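Long-range contact in Ulp1-like SUMO protease (Chaetomium thermophilum, PDB 6DG4), which probably removes SUMO from modified proteins as a C48-family thiol protease, this chain being the C-terminal catalytic domain of the longer protein: residues A[125-139]-A[142-156]. Residues are numbered along the deposited sequence; the frame is centred on the assembly and turned at random. Where two conformers were deposited one is given.
Sequences IDTILIPICESSHWT and VIRPGRRTVSHLDSM
H137, on strand 137-144, meets D154, the residue just past the end of strand 149-153: NE2 of the imidazole gives its hydrogen to D154 OD1 over 2.8 Å, almost straight at 174°. The bond lies in the plane of the ring, yet it meets the carboxylate from above, the two planes standing 39° apart. From the other face of that carboxylate the backbone N of M156 also donates to OD1, closing an Asx turn, while CG2 of T139 packs against D154 CG at 3.5 Å. With CG anti to the backbone N (chi1 178°), H137 crosses D154 obliquely and turns its NE2 edge to OD1, while M156 SD lies over one face of the ring, 3.5 Å from its centroid. Replacing D154 by an alanine would probably leave H137 NE2 without this acceptor and its ring freer to turn, and would undo the Asx turn.

Two residues on from H137, T139 OG1 and H152 NE2 share a hydrogen bond of 2.8 Å, the hydroxyl lying at the edge of the imidazole, whose ND1 is held by the backbone N of S162. At the other end of the contact, I128 and I143 form an antiparallel hydrogen-bonded pair, their CB atoms 4.0 Å apart. On the same face, I130 CD1 meets I143 CD1, and I128 CD1 rests on CG of P145. A water bridges R144 NE to D126 O, while R144 NH1 bonds to the backbone O of S2.

These segments form the middle of the mixed sheet of the Ulp1 catalytic domain, two consecutive hairpins sharing strand 137-144. C202, at the start of helix 202-215, touches H137; a histidine on a strand of the sheet and an aspartate just past the end of the next strand, beside a cysteine at a helix start, are consistent with the Cys-His-Asp catalytic triad of C48 peptidases.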
# COMPACT_ATOMS: atom_id res chain seq x y z
N ILE A 125 1.67 -6.75 -15.27
CA ILE A 125 1.78 -6.04 -14.00
C ILE A 125 2.66 -6.86 -13.07
O ILE A 125 2.53 -8.09 -12.99
CB ILE A 125 0.38 -5.86 -13.40
CG1 ILE A 125 -0.54 -5.09 -14.36
CG2 ILE A 125 0.46 -5.15 -12.05
CD1 ILE A 125 -2.01 -5.09 -13.93
N ASP A 126 3.55 -6.18 -12.33
CA ASP A 126 4.34 -6.86 -11.30
C ASP A 126 3.62 -6.95 -9.96
O ASP A 126 3.70 -7.98 -9.28
CB ASP A 126 5.66 -6.12 -11.05
CG ASP A 126 6.64 -6.25 -12.20
OD1 ASP A 126 6.53 -7.17 -13.03
OD2 ASP A 126 7.55 -5.40 -12.26
N THR A 127 2.93 -5.88 -9.54
CA THR A 127 2.38 -5.80 -8.19
C THR A 127 1.04 -5.09 -8.22
O THR A 127 0.94 -3.98 -8.74
CB THR A 127 3.34 -5.01 -7.30
OG1 THR A 127 4.65 -5.57 -7.40
CG2 THR A 127 2.88 -5.05 -5.86
N ILE A 128 0.03 -5.73 -7.63
CA ILE A 128 -1.28 -5.14 -7.42
C ILE A 128 -1.49 -5.03 -5.91
O ILE A 128 -1.48 -6.04 -5.20
CB ILE A 128 -2.40 -5.98 -8.06
CG1 ILE A 128 -2.16 -6.11 -9.57
CG2 ILE A 128 -3.76 -5.36 -7.76
CD1 ILE A 128 -3.13 -7.06 -10.26
N LEU A 129 -1.68 -3.80 -5.43
CA LEU A 129 -1.83 -3.52 -4.01
C LEU A 129 -3.30 -3.25 -3.70
O LEU A 129 -3.89 -2.31 -4.24
CB LEU A 129 -0.99 -2.29 -3.64
CG LEU A 129 0.52 -2.40 -3.90
CD1 LEU A 129 1.18 -1.03 -3.70
CD2 LEU A 129 1.17 -3.44 -2.99
N ILE A 130 -3.88 -4.06 -2.83
CA ILE A 130 -5.29 -3.97 -2.47
C ILE A 130 -5.40 -3.77 -0.97
O ILE A 130 -5.23 -4.70 -0.19
CB ILE A 130 -6.07 -5.23 -2.91
CG1 ILE A 130 -6.00 -5.40 -4.43
CG2 ILE A 130 -7.52 -5.15 -2.45
CD1 ILE A 130 -6.47 -6.76 -4.92
N PRO A 131 -5.65 -2.54 -0.52
CA PRO A 131 -5.84 -2.31 0.92
C PRO A 131 -7.21 -2.82 1.35
O PRO A 131 -8.22 -2.55 0.70
CB PRO A 131 -5.76 -0.78 1.06
CG PRO A 131 -5.44 -0.23 -0.28
CD PRO A 131 -5.77 -1.29 -1.29
N ILE A 132 -7.23 -3.55 2.46
CA ILE A 132 -8.43 -4.22 2.96
C ILE A 132 -8.70 -3.72 4.37
O ILE A 132 -7.82 -3.80 5.23
CB ILE A 132 -8.26 -5.75 2.96
CG1 ILE A 132 -8.14 -6.27 1.53
CG2 ILE A 132 -9.41 -6.41 3.71
CD1 ILE A 132 -7.86 -7.76 1.43
N CYS A 133 -9.91 -3.24 4.61
CA CYS A 133 -10.32 -2.85 5.95
C CYS A 133 -11.56 -3.64 6.34
O CYS A 133 -12.62 -3.48 5.73
CB CYS A 133 -10.60 -1.35 6.02
SG CYS A 133 -10.78 -0.76 7.71
N GLU A 134 -11.42 -4.50 7.35
CA GLU A 134 -12.55 -5.23 7.91
C GLU A 134 -12.53 -5.07 9.43
O GLU A 134 -11.49 -5.28 10.06
CB GLU A 134 -12.46 -6.72 7.56
CG GLU A 134 -12.58 -6.97 6.07
CD GLU A 134 -12.61 -8.44 5.72
OE1 GLU A 134 -12.12 -9.26 6.53
OE2 GLU A 134 -13.12 -8.76 4.62
N SER A 135 -13.68 -4.71 9.99
CA SER A 135 -13.78 -4.48 11.43
C SER A 135 -12.71 -3.51 11.91
O SER A 135 -12.09 -3.70 12.96
CB SER A 135 -13.72 -5.80 12.20
OG SER A 135 -14.69 -6.71 11.71
N SER A 136 -12.48 -2.46 11.11
CA SER A 136 -11.52 -1.39 11.39
C SER A 136 -10.06 -1.80 11.24
O SER A 136 -9.17 -0.95 11.36
CB SER A 136 -11.74 -0.79 12.79
OG SER A 136 -13.06 -0.31 12.94
N HIS A 137 -9.80 -3.07 11.00
CA HIS A 137 -8.44 -3.58 10.90
C HIS A 137 -7.99 -3.55 9.44
O HIS A 137 -8.62 -4.17 8.57
CB HIS A 137 -8.38 -5.01 11.44
CG HIS A 137 -7.03 -5.64 11.34
ND1 HIS A 137 -5.89 -5.04 11.84
CD2 HIS A 137 -6.63 -6.81 10.79
CE1 HIS A 137 -4.85 -5.81 11.60
NE2 HIS A 137 -5.27 -6.90 10.98
N TRP A 138 -6.89 -2.84 9.19
CA TRP A 138 -6.31 -2.74 7.86
C TRP A 138 -5.27 -3.83 7.65
O TRP A 138 -4.40 -4.03 8.50
CB TRP A 138 -5.61 -1.39 7.69
CG TRP A 138 -6.53 -0.26 7.44
CD1 TRP A 138 -6.95 0.66 8.35
CD2 TRP A 138 -7.15 0.09 6.20
NE1 TRP A 138 -7.80 1.55 7.75
CE2 TRP A 138 -7.93 1.23 6.43
CE3 TRP A 138 -7.11 -0.46 4.91
CZ2 TRP A 138 -8.67 1.84 5.42
CZ3 TRP A 138 -7.85 0.14 3.91
CH2 TRP A 138 -8.62 1.28 4.18
N THR A 139 -5.37 -4.49 6.50
CA THR A 139 -4.40 -5.46 6.01
C THR A 139 -4.17 -5.17 4.53
O THR A 139 -4.82 -4.29 3.94
CB THR A 139 -4.89 -6.89 6.22
OG1 THR A 139 -6.12 -7.10 5.50
CG2 THR A 139 -5.09 -7.19 7.71
N VAL A 142 -1.89 -8.56 -1.88
CA VAL A 142 -0.91 -8.30 -2.92
C VAL A 142 -1.04 -9.42 -3.95
O VAL A 142 -0.87 -10.60 -3.62
CB VAL A 142 0.53 -8.25 -2.38
CG1 VAL A 142 1.52 -7.90 -3.49
CG2 VAL A 142 0.63 -7.24 -1.25
N ILE A 143 -1.34 -9.05 -5.18
CA ILE A 143 -1.30 -9.98 -6.29
C ILE A 143 -0.04 -9.68 -7.08
O ILE A 143 0.26 -8.51 -7.36
CB ILE A 143 -2.56 -9.87 -7.17
CG1 ILE A 143 -3.82 -10.13 -6.33
CG2 ILE A 143 -2.48 -10.84 -8.34
CD1 ILE A 143 -5.13 -9.83 -7.06
N ARG A 144 0.71 -10.72 -7.42
CA ARG A 144 1.96 -10.59 -8.18
C ARG A 144 1.78 -11.38 -9.46
O ARG A 144 2.10 -12.58 -9.52
CB ARG A 144 3.14 -11.06 -7.35
CG ARG A 144 3.29 -10.30 -6.04
CD ARG A 144 4.40 -10.88 -5.18
NE ARG A 144 5.68 -10.25 -5.46
CZ ARG A 144 6.86 -10.74 -5.10
NH1 ARG A 144 6.94 -11.92 -4.49
NH2 ARG A 144 7.96 -10.04 -5.35
N PRO A 145 1.24 -10.76 -10.52
CA PRO A 145 0.87 -11.55 -11.71
C PRO A 145 2.02 -12.25 -12.40
O PRO A 145 1.84 -13.37 -12.89
CB PRO A 145 0.19 -10.51 -12.61
CG PRO A 145 -0.38 -9.52 -11.63
CD PRO A 145 0.71 -9.39 -10.59
N GLY A 146 3.20 -11.63 -12.47
CA GLY A 146 4.33 -12.30 -13.09
C GLY A 146 4.76 -13.54 -12.35
O GLY A 146 5.31 -14.47 -12.95
N ARG A 147 4.51 -13.59 -11.04
CA ARG A 147 4.82 -14.75 -10.22
C ARG A 147 3.66 -15.71 -10.09
O ARG A 147 3.84 -16.81 -9.56
CB ARG A 147 5.27 -14.28 -8.84
CG ARG A 147 6.54 -13.47 -8.93
CD ARG A 147 7.09 -13.08 -7.60
NE ARG A 147 8.10 -12.05 -7.80
CZ ARG A 147 9.39 -12.29 -8.02
NH1 ARG A 147 9.87 -13.53 -8.06
NH2 ARG A 147 10.21 -11.26 -8.18
N ARG A 148 2.48 -15.32 -10.58
CA ARG A 148 1.27 -16.12 -10.45
C ARG A 148 0.96 -16.41 -8.98
O ARG A 148 0.63 -17.54 -8.61
CB ARG A 148 1.33 -17.42 -11.28
CG ARG A 148 1.82 -17.26 -12.71
CD ARG A 148 0.87 -16.48 -13.63
NE ARG A 148 1.27 -16.68 -15.01
CZ ARG A 148 2.18 -15.95 -15.66
NH1 ARG A 148 2.78 -14.94 -15.06
NH2 ARG A 148 2.50 -16.26 -16.91
N THR A 149 1.06 -15.38 -8.14
CA THR A 149 0.75 -15.55 -6.73
C THR A 149 -0.25 -14.52 -6.24
O THR A 149 -0.35 -13.40 -6.77
CB THR A 149 2.00 -15.49 -5.83
OG1 THR A 149 2.60 -14.20 -5.90
CG2 THR A 149 2.99 -16.56 -6.24
N VAL A 150 -0.99 -14.92 -5.22
CA VAL A 150 -1.78 -14.00 -4.42
C VAL A 150 -1.32 -14.13 -2.97
O VAL A 150 -0.91 -15.21 -2.53
CB VAL A 150 -3.30 -14.26 -4.52
CG1 VAL A 150 -3.76 -14.24 -5.98
CG2 VAL A 150 -3.68 -15.57 -3.85
N SER A 151 -1.42 -13.03 -2.23
CA SER A 151 -1.00 -13.00 -0.85
C SER A 151 -1.89 -12.06 -0.06
O SER A 151 -2.44 -11.09 -0.59
CB SER A 151 0.45 -12.52 -0.68
OG SER A 151 1.36 -13.31 -1.44
N HIS A 152 -2.01 -12.35 1.23
CA HIS A 152 -2.70 -11.48 2.18
C HIS A 152 -1.77 -11.30 3.37
O HIS A 152 -1.44 -12.28 4.05
CB HIS A 152 -4.02 -12.12 2.61
CG HIS A 152 -4.79 -11.29 3.59
ND1 HIS A 152 -5.40 -11.84 4.69
CD2 HIS A 152 -5.02 -9.96 3.65
CE1 HIS A 152 -6.01 -10.89 5.38
NE2 HIS A 152 -5.78 -9.74 4.77
N LEU A 153 -1.33 -10.06 3.60
CA LEU A 153 -0.40 -9.75 4.68
C LEU A 153 -1.18 -9.11 5.82
O LEU A 153 -1.66 -7.97 5.69
CB LEU A 153 0.73 -8.83 4.21
CG LEU A 153 1.80 -9.50 3.35
CD1 LEU A 153 1.32 -9.72 1.93
CD2 LEU A 153 3.09 -8.69 3.36
N ASP A 154 -1.34 -9.85 6.91
CA ASP A 154 -2.04 -9.38 8.10
C ASP A 154 -1.01 -9.29 9.22
O ASP A 154 -0.48 -10.32 9.65
CB ASP A 154 -3.14 -10.37 8.45
CG ASP A 154 -4.01 -9.89 9.59
OD1 ASP A 154 -3.58 -8.98 10.33
OD2 ASP A 154 -5.12 -10.43 9.74
N SER A 155 -0.72 -8.07 9.66
CA SER A 155 0.28 -7.87 10.71
C SER A 155 -0.11 -8.56 12.01
O SER A 155 0.77 -8.92 12.80
CB SER A 155 0.52 -6.37 10.93
OG SER A 155 -0.69 -5.64 11.10
N MET A 156 -1.41 -8.79 12.25
CA MET A 156 -1.80 -9.49 13.47
C MET A 156 -1.33 -10.94 13.49
O MET A 156 -1.27 -11.54 14.56
CB MET A 156 -3.30 -9.38 13.69
CG MET A 156 -3.69 -7.99 14.12
SD MET A 156 -5.46 -7.75 14.32
CE MET A 156 -5.81 -8.95 15.61
O HOH W 1 4.70 -10.31 -10.39
O HOH W 2 6.08 -8.08 -7.39
O HOH W 3 5.32 -7.39 -5.28
O HOH W 4 -1.94 -5.34 8.70